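Local coordinates for 5,10-methylenetetrahydrofolate dehydrogenase (PDB 5ZF1), which probably catalyses the NADP+-dependent oxidation of 5,10-methylenetetrahydrofolate to 5,10-methenyltetrahydrofolate in one-carbon metabolism, at residues T195-H198 against R199-K203; D204-E207 against A208-N212; D259-E262 against V263-A267. All coordinates share one frame; numbering follows the deposited sequence.

Contact 1 of 3, residues T195-H198 against R199-K203; sequences TICH and RYTPK. With SO4 (sulfate ion), chain E.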
loop_
_atom_site.group_PDB
_atom_site.type_symbol
_atom_site.label_atom_id
_atom_site.label_comp_id
_atom_site.label_asym_id
_atom_site.label_seq_id
_atom_site.Cartn_x
_atom_site.Cartn_y
_atom_site.Cartn_z
ATOM N N THR B 195 0.828 -5.103 -12.894
ATOM C CA THR B 195 -0.276 -6.031 -12.649
ATOM C C THR B 195 0.125 -6.910 -11.484
ATOM O O THR B 195 1.224 -7.466 -11.485
ATOM C CB THR B 195 -0.551 -6.906 -13.873
ATOM O OG1 THR B 195 -0.839 -6.077 -15.003
ATOM C CG2 THR B 195 -1.733 -7.879 -13.583
ATOM N N ILE B 196 -0.755 -7.027 -10.489
ATOM C CA ILE B 196 -0.546 -7.896 -9.343
ATOM C C ILE B 196 -1.319 -9.174 -9.627
ATOM O O ILE B 196 -2.550 -9.146 -9.693
ATOM C CB ILE B 196 -1.049 -7.248 -8.048
ATOM C CG1 ILE B 196 -0.270 -5.948 -7.770
ATOM C CG2 ILE B 196 -0.880 -8.203 -6.891
ATOM C CD1 ILE B 196 -1.026 -5.007 -6.855
ATOM N N CYS B 197 -0.593 -10.262 -9.838
ATOM C CA CYS B 197 -1.174 -11.592 -9.951
ATOM C C CYS B 197 -0.911 -12.339 -8.655
ATOM O O CYS B 197 0.006 -12.010 -7.902
ATOM C CB CYS B 197 -0.574 -12.356 -11.133
ATOM S SG CYS B 197 -0.948 -11.646 -12.756
ATOM N N HIS B 198 -1.732 -13.353 -8.393
ATOM C CA HIS B 198 -1.642 -14.019 -7.095
ATOM C C HIS B 198 -2.264 -15.406 -7.197
ATOM O O HIS B 198 -2.576 -15.891 -8.288
ATOM C CB HIS B 198 -2.319 -13.199 -5.990
ATOM C CG HIS B 198 -3.716 -12.766 -6.319
ATOM N ND1 HIS B 198 -4.781 -13.648 -6.402
ATOM C CD2 HIS B 198 -4.223 -11.536 -6.579
ATOM C CE1 HIS B 198 -5.880 -12.973 -6.702
ATOM N NE2 HIS B 198 -5.565 -11.693 -6.828
ATOM N N ARG B 199 -2.453 -16.032 -6.034
ATOM C CA ARG B 199 -2.842 -17.436 -5.969
ATOM C C ARG B 199 -4.160 -17.706 -6.673
ATOM O O ARG B 199 -4.374 -18.827 -7.142
ATOM C CB ARG B 199 -2.928 -17.893 -4.510
ATOM C CG ARG B 199 -4.004 -17.195 -3.697
ATOM C CD ARG B 199 -3.870 -17.487 -2.204
ATOM N NE ARG B 199 -2.555 -17.105 -1.695
ATOM C CZ ARG B 199 -2.127 -17.329 -0.453
ATOM N NH1 ARG B 199 -2.921 -17.936 0.430
ATOM N NH2 ARG B 199 -0.905 -16.945 -0.085
ATOM N N TYR B 200 -5.036 -16.711 -6.794
ATOM C CA TYR B 200 -6.336 -16.939 -7.415
ATOM C C TYR B 200 -6.438 -16.401 -8.845
ATOM O O TYR B 200 -7.510 -16.472 -9.444
ATOM C CB TYR B 200 -7.442 -16.337 -6.543
ATOM C CG TYR B 200 -7.536 -16.945 -5.151
ATOM C CD1 TYR B 200 -7.643 -18.323 -4.973
ATOM C CD2 TYR B 200 -7.555 -16.127 -4.017
ATOM C CE1 TYR B 200 -7.742 -18.861 -3.707
ATOM C CE2 TYR B 200 -7.658 -16.671 -2.721
ATOM C CZ TYR B 200 -7.744 -18.037 -2.589
ATOM O OH TYR B 200 -7.860 -18.610 -1.328
ATOM N N THR B 201 -5.365 -15.836 -9.391
ATOM C CA THR B 201 -5.358 -15.499 -10.806
ATOM C C THR B 201 -5.464 -16.774 -11.630
ATOM O O THR B 201 -4.645 -17.689 -11.449
ATOM C CB THR B 201 -4.064 -14.759 -11.169
ATOM O OG1 THR B 201 -3.978 -13.570 -10.384
ATOM C CG2 THR B 201 -4.042 -14.397 -12.656
ATOM N N PRO B 202 -6.427 -16.866 -12.546
ATOM C CA PRO B 202 -6.528 -18.056 -13.404
ATOM C C PRO B 202 -5.285 -18.229 -14.267
ATOM O O PRO B 202 -4.660 -17.253 -14.704
ATOM C CB PRO B 202 -7.763 -17.773 -14.270
ATOM C CG PRO B 202 -8.528 -16.681 -13.550
ATOM C CD PRO B 202 -7.473 -15.874 -12.816
ATOM N N LYS B 203 -4.930 -19.495 -14.496
ATOM C CA LYS B 203 -3.717 -19.844 -15.234
ATOM C C LYS B 203 -3.660 -19.162 -16.598
ATOM O O LYS B 203 -2.642 -18.568 -16.965
ATOM C CB LYS B 203 -3.645 -21.360 -15.410
ATOM C CG LYS B 203 -3.439 -22.125 -14.105
ATOM C CD LYS B 203 -3.683 -23.625 -14.314
ATOM C CE LYS B 203 -3.561 -24.406 -13.012
ATOM N NZ LYS B 203 -4.012 -25.822 -13.183
HETATM S S SO4 E . 0.247 -15.289 -3.426
HETATM O O1 SO4 E . 0.787 -14.122 -2.729
HETATM O O2 SO4 E . 0.736 -15.510 -4.773
HETATM O O3 SO4 E . 0.606 -16.450 -2.623
HETATM O O4 SO4 E . -1.220 -15.204 -3.481
#
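His198 and Thr201 meet in a local, buried turn contact. It sits where strand 193-197, an outermost strand of the chain's six-stranded parallel sheet, runs out toward helix 203-211. Through Thr195 and Ile196 the sheet runs on, antiparallel, into the second subunit. Two bonds join His198 and Thr201. The backbone N of Thr201 gives its hydrogen to His198 O at 3.0 Å and closes a type I beta turn. In return, Thr201 OG1 accepts from His198 N, also at 3.0 Å, with an angle of 159°. The same hydroxyl lies over one face of the imidazole, about 4.0 Å above the centre of the His198 ring.

The His198 ring folds back over the turn because CG sits between the backbone N and the carbonyl carbon (chi1 51°). There ND1 accepts from Tyr200 N at 3.1 Å, close to the ring plane. The other ring nitrogen, NE2, is hydrogen-bonded to the backbone O of Ala192 of the second subunit. Both nitrogens are therefore used, which holds the ring's rotation. Thr201 OG1 also has a partner across the interface, Thr193 of the second subunit.

Arg199 grips a sulfate ion, probably from the crystallisation liquor. Its NE reaches sulfate O4 at 2.9 Å, and its NH2 reaches sulfate O3 at 3.0 Å. The sulfate meets the guanidinium at its edge, while Arg199 N also binds O4. Arg166 and Thr220 complete the anion site. Arg199 CG lies over one face of the Tyr200 ring.

The arrangement is the strand-to-helix connection of a Rossmann-type NAD(P)-binding domain. Here the loop also takes part in the dimer interface. The sulfate held by Arg199 and its neighbours is consistent with a site for a phosphate of NADP+.

Contact 2 of 3, residues D204-E207 against A208-N212; sequences DKLE and AYCRN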
loop_
_atom_site.group_PDB
_atom_site.type_symbol
_atom_site.label_atom_id
_atom_site.label_comp_id
_atom_site.label_asym_id
_atom_site.label_seq_id
_atom_site.Cartn_x
_atom_site.Cartn_y
_atom_site.Cartn_z
ATOM N N ASP B 204 -4.746 -19.243 -17.368
ATOM C CA ASP B 204 -4.724 -18.658 -18.709
ATOM C C ASP B 204 -4.583 -17.136 -18.658
ATOM O O ASP B 204 -3.925 -16.536 -19.525
ATOM C CB ASP B 204 -5.980 -19.062 -19.482
ATOM C CG ASP B 204 -6.004 -20.547 -19.826
ATOM O OD1 ASP B 204 -4.921 -21.134 -20.073
ATOM O OD2 ASP B 204 -7.116 -21.125 -19.862
ATOM N N LYS B 205 -5.186 -16.486 -17.655
ATOM C CA LYS B 205 -5.020 -15.034 -17.525
ATOM C C LYS B 205 -3.599 -14.678 -17.120
ATOM O O LYS B 205 -3.043 -13.674 -17.593
ATOM C CB LYS B 205 -5.993 -14.463 -16.491
ATOM C CG LYS B 205 -7.470 -14.737 -16.769
ATOM C CD LYS B 205 -7.895 -14.183 -18.106
ATOM C CE LYS B 205 -9.350 -13.756 -18.093
ATOM N NZ LYS B 205 -9.675 -12.968 -19.311
ATOM N N LEU B 206 -3.017 -15.450 -16.199
ATOM C CA LEU B 206 -1.632 -15.202 -15.800
ATOM C C LEU B 206 -0.714 -15.299 -17.004
ATOM O O LEU B 206 0.144 -14.429 -17.221
ATOM C CB LEU B 206 -1.191 -16.195 -14.724
ATOM C CG LEU B 206 0.326 -16.185 -14.436
ATOM C CD1 LEU B 206 0.716 -14.915 -13.709
ATOM C CD2 LEU B 206 0.766 -17.399 -13.643
ATOM N N GLU B 207 -0.928 -16.318 -17.836
ATOM C CA GLU B 207 -0.068 -16.495 -18.999
ATOM C C GLU B 207 -0.210 -15.331 -19.972
ATOM O O GLU B 207 0.790 -14.853 -20.524
ATOM C CB GLU B 207 -0.385 -17.827 -19.676
ATOM C CG GLU B 207 -0.006 -19.023 -18.813
ATOM C CD GLU B 207 -0.310 -20.343 -19.490
ATOM O OE1 GLU B 207 -0.855 -20.324 -20.614
ATOM O OE2 GLU B 207 -0.025 -21.397 -18.882
ATOM N N ALA B 208 -1.436 -14.844 -20.177
ATOM C CA ALA B 208 -1.642 -13.685 -21.050
ATOM C C ALA B 208 -0.958 -12.435 -20.489
ATOM O O ALA B 208 -0.328 -11.671 -21.231
ATOM C CB ALA B 208 -3.140 -13.435 -21.241
ATOM N N TYR B 209 -1.081 -12.193 -19.182
ATOM C CA TYR B 209 -0.383 -11.033 -18.621
ATOM C C TYR B 209 1.126 -11.156 -18.795
ATOM O O TYR B 209 1.809 -10.161 -19.087
ATOM C CB TYR B 209 -0.720 -10.877 -17.146
ATOM C CG TYR B 209 -2.079 -10.278 -16.820
ATOM C CD1 TYR B 209 -2.396 -8.974 -17.153
ATOM C CD2 TYR B 209 -3.031 -11.035 -16.119
ATOM C CE1 TYR B 209 -3.621 -8.427 -16.806
ATOM C CE2 TYR B 209 -4.249 -10.504 -15.770
ATOM C CZ TYR B 209 -4.544 -9.209 -16.120
ATOM O OH TYR B 209 -5.745 -8.684 -15.763
ATOM N N CYS B 210 1.667 -12.364 -18.589
ATOM C CA CYS B 210 3.109 -12.550 -18.674
ATOM C C CYS B 210 3.596 -12.353 -20.096
ATOM O O CYS B 210 4.658 -11.753 -20.307
ATOM C CB CYS B 210 3.500 -13.930 -18.162
ATOM S SG CYS B 210 3.433 -14.106 -16.372
ATOM N N ARG B 211 2.812 -12.807 -21.084
ATOM C CA ARG B 211 3.238 -12.681 -22.475
ATOM C C ARG B 211 3.330 -11.239 -22.906
ATOM O O ARG B 211 4.055 -10.933 -23.861
ATOM C CB ARG B 211 2.268 -13.403 -23.410
ATOM C CG ARG B 211 2.353 -14.888 -23.361
ATOM C CD ARG B 211 1.577 -15.507 -24.547
ATOM N NE ARG B 211 0.188 -15.045 -24.635
ATOM C CZ ARG B 211 -0.845 -15.670 -24.071
ATOM N NH1 ARG B 211 -0.648 -16.779 -23.369
ATOM N NH2 ARG B 211 -2.073 -15.185 -24.206
ATOM N N ASN B 212 2.592 -10.346 -22.251
ATOM C CA ASN B 212 2.626 -8.940 -22.606
ATOM C C ASN B 212 3.524 -8.125 -21.685
ATOM O O ASN B 212 3.550 -6.895 -21.798
ATOM C CB ASN B 212 1.208 -8.374 -22.606
ATOM C CG ASN B 212 0.339 -9.011 -23.673
ATOM O OD1 ASN B 212 -0.616 -9.730 -23.371
ATOM N ND2 ASN B 212 0.702 -8.795 -24.931
HETATM O O HOH W 1 -3.519 -17.435 -22.156
#
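Residues 204-207 and 208-212 touch through four successive i to i+4 backbone hydrogen bonds of the alpha-helix 203-211. The one from Tyr209 N to Lys205 O is 2.9 Å long, with an angle of 167°. Cys210 N to Leu206 O is equally short. Arg211 N also reaches Glu207 O.

A water adds a bridge on the outer side. It donates to Asp204 O at 2.8 Å and accepts from Arg211 NH1 at 3.2 Å, lying in the guanidinium plane at its edge. Asp204 O thus receives hydrogens from both the water and Ala208 N. The Arg211 chain bends at chi3 (-54°) and folds back along the helix. One face of its guanidinium then lies over Glu207 O and Ala208 CA, both offset toward the rim. The carboxylate of Glu207 is near but forms no salt bridge with it: OE1 stays 4.5 Å from Arg211 NH1. Glu207 OE2 has a long, weak ion pair with Lys227.

The buried side of the helix packs on the sheet. Leu206 CD1 lies 3.9 Å from Cys210 SG, one turn further on, and both side chains rest on Ile164 of strand 160-164. Tyr209 lies on Val162 of that strand and on Thr195 and Cys197 of strand 193-197. It also packs against Asn160 of the second subunit. Replacing the Tyr209 ring with an alanine side chain is likely to open a gap between helix and sheet and to leave Asn160 of the second subunit without its aromatic neighbour. The ring has CG beside the backbone N (chi1 -77°), which brings its CD2 to 3.0 Å from Lys205 O, while Leu206 CA lies at the ring's edge, near its plane.

Contact 3 of 3, residues D259-E262 against V263-A267; sequences DYEE and VSKIA
Ser264 stands over the ring of Tyr260, and Lys265 runs alongside Glu262; these two pairs carry the contact. Ser264 OG sits 3.2 Å above the plane of the Tyr260 ring, over its centre. Its hydrogen goes to Tyr260 O, at 2.5 Å from Ser264 OG. Ser264 N reaches the same oxygen at 2.8 Å, from the opposite face of the carbonyl plane. Tyr260 CG is anti to the backbone N (chi1 -176°), and this lays the ring under the hydroxyl.

Glu262 and Lys265 point the same way. The glutamate bends at chi2 (-42°), whereas the lysine is extended. Lys265 NZ forms a salt bridge with Glu262 OE2 at 2.7 Å, on its syn side. A weaker bond goes to OE1.

The Val263 side chain packs on Ile270 and Ile237 of the sheet. Its N bonds to Asp259 O at 2.8 Å. Val263 O accepts from both Ile266 N and Ala267 N.

This is a short helix with Asp259 at its N-cap position, leading into strand 269-270 of the Rossmann-type NAD(P)-binding domain.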
loop_
_atom_site.group_PDB
_atom_site.type_symbol
_atom_site.label_atom_id
_atom_site.label_comp_id
_atom_site.label_asym_id
_atom_site.label_seq_id
_atom_site.Cartn_x
_atom_site.Cartn_y
_atom_site.Cartn_z
ATOM N N ASP B 259 11.645 -21.899 -15.699
ATOM C CA ASP B 259 12.267 -22.895 -16.568
ATOM C C ASP B 259 13.498 -22.227 -17.165
ATOM O O ASP B 259 13.488 -21.710 -18.286
ATOM C CB ASP B 259 11.284 -23.373 -17.630
ATOM C CG ASP B 259 11.860 -24.459 -18.526
ATOM O OD1 ASP B 259 13.081 -24.724 -18.463
ATOM O OD2 ASP B 259 11.076 -25.060 -19.290
ATOM N N TYR B 260 14.585 -22.244 -16.384
ATOM C CA TYR B 260 15.740 -21.403 -16.688
ATOM C C TYR B 260 16.305 -21.698 -18.072
ATOM O O TYR B 260 16.559 -20.777 -18.853
ATOM C CB TYR B 260 16.816 -21.573 -15.617
ATOM C CG TYR B 260 18.008 -20.665 -15.824
ATOM C CD1 TYR B 260 19.142 -21.116 -16.482
ATOM C CD2 TYR B 260 17.991 -19.351 -15.374
ATOM C CE1 TYR B 260 20.233 -20.288 -16.681
ATOM C CE2 TYR B 260 19.071 -18.513 -15.569
ATOM C CZ TYR B 260 20.193 -18.987 -16.221
ATOM O OH TYR B 260 21.274 -18.160 -16.419
ATOM N N GLU B 261 16.497 -22.980 -18.400
ATOM C CA GLU B 261 17.168 -23.314 -19.652
ATOM C C GLU B 261 16.402 -22.782 -20.855
ATOM O O GLU B 261 16.997 -22.200 -21.769
ATOM C CB GLU B 261 17.369 -24.826 -19.774
ATOM C CG GLU B 261 18.075 -25.224 -21.063
ATOM C CD GLU B 261 18.252 -26.724 -21.219
ATOM O OE1 GLU B 261 18.271 -27.438 -20.194
ATOM O OE2 GLU B 261 18.378 -27.187 -22.372
ATOM N N GLU B 262 15.080 -22.948 -20.868
ATOM C CA GLU B 262 14.309 -22.486 -22.017
ATOM C C GLU B 262 14.049 -20.986 -21.953
ATOM O O GLU B 262 14.153 -20.295 -22.973
ATOM C CB GLU B 262 12.993 -23.252 -22.116
ATOM C CG GLU B 262 13.141 -24.679 -22.645
ATOM C CD GLU B 262 14.113 -24.783 -23.817
ATOM O OE1 GLU B 262 13.944 -24.047 -24.816
ATOM O OE2 GLU B 262 15.053 -25.603 -23.735
ATOM N N VAL B 263 13.737 -20.459 -20.764
ATOM C CA VAL B 263 13.412 -19.040 -20.664
ATOM C C VAL B 263 14.637 -18.185 -20.945
ATOM O O VAL B 263 14.516 -17.095 -21.513
ATOM C CB VAL B 263 12.789 -18.734 -19.289
ATOM C CG1 VAL B 263 12.760 -17.226 -19.012
ATOM C CG2 VAL B 263 11.389 -19.302 -19.246
ATOM N N SER B 264 15.833 -18.676 -20.587
ATOM C CA SER B 264 17.070 -17.960 -20.895
ATOM C C SER B 264 17.252 -17.750 -22.391
ATOM O O SER B 264 17.925 -16.799 -22.798
ATOM C CB SER B 264 18.278 -18.708 -20.333
ATOM O OG SER B 264 18.199 -18.840 -18.925
ATOM N N LYS B 265 16.677 -18.628 -23.221
ATOM C CA LYS B 265 16.723 -18.466 -24.670
ATOM C C LYS B 265 15.785 -17.382 -25.183
ATOM O O LYS B 265 15.896 -16.996 -26.351
ATOM C CB LYS B 265 16.371 -19.783 -25.370
ATOM C CG LYS B 265 17.286 -20.953 -25.076
ATOM C CD LYS B 265 16.753 -22.205 -25.766
ATOM C CE LYS B 265 17.514 -23.453 -25.355
ATOM N NZ LYS B 265 16.737 -24.688 -25.674
ATOM N N ILE B 266 14.859 -16.897 -24.358
ATOM C CA ILE B 266 13.863 -15.925 -24.780
ATOM C C ILE B 266 14.063 -14.577 -24.100
ATOM O O ILE B 266 13.958 -13.531 -24.745
ATOM C CB ILE B 266 12.434 -16.458 -24.517
ATOM C CG1 ILE B 266 12.267 -17.868 -25.084
ATOM C CG2 ILE B 266 11.400 -15.503 -25.107
ATOM C CD1 ILE B 266 12.334 -17.919 -26.593
ATOM N N ALA B 267 14.330 -14.588 -22.798
ATOM C CA ALA B 267 14.369 -13.372 -22.006
ATOM C C ALA B 267 15.561 -12.502 -22.389
ATOM O O ALA B 267 16.571 -12.979 -22.909
ATOM C CB ALA B 267 14.443 -13.707 -20.516
#

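Overall arrangement
All three contacts are local and follow one another along the chain, so none nests or crosses. Contact 1 closes the turn after strand 193-197. Contact 2 follows directly on helix 203-211, which folds back over that strand. The two touch: Cys197 SG lies 3.8 Å from Leu206 CD1. Both also meet the second subunit. The chain then passes through strands 215-218 and 236-239 before contact 3 forms on the short helix leading to strand 269-270. Its centre is about 17 Å from that of contact 2. Together they mark connections around one NAD(P)-binding domain.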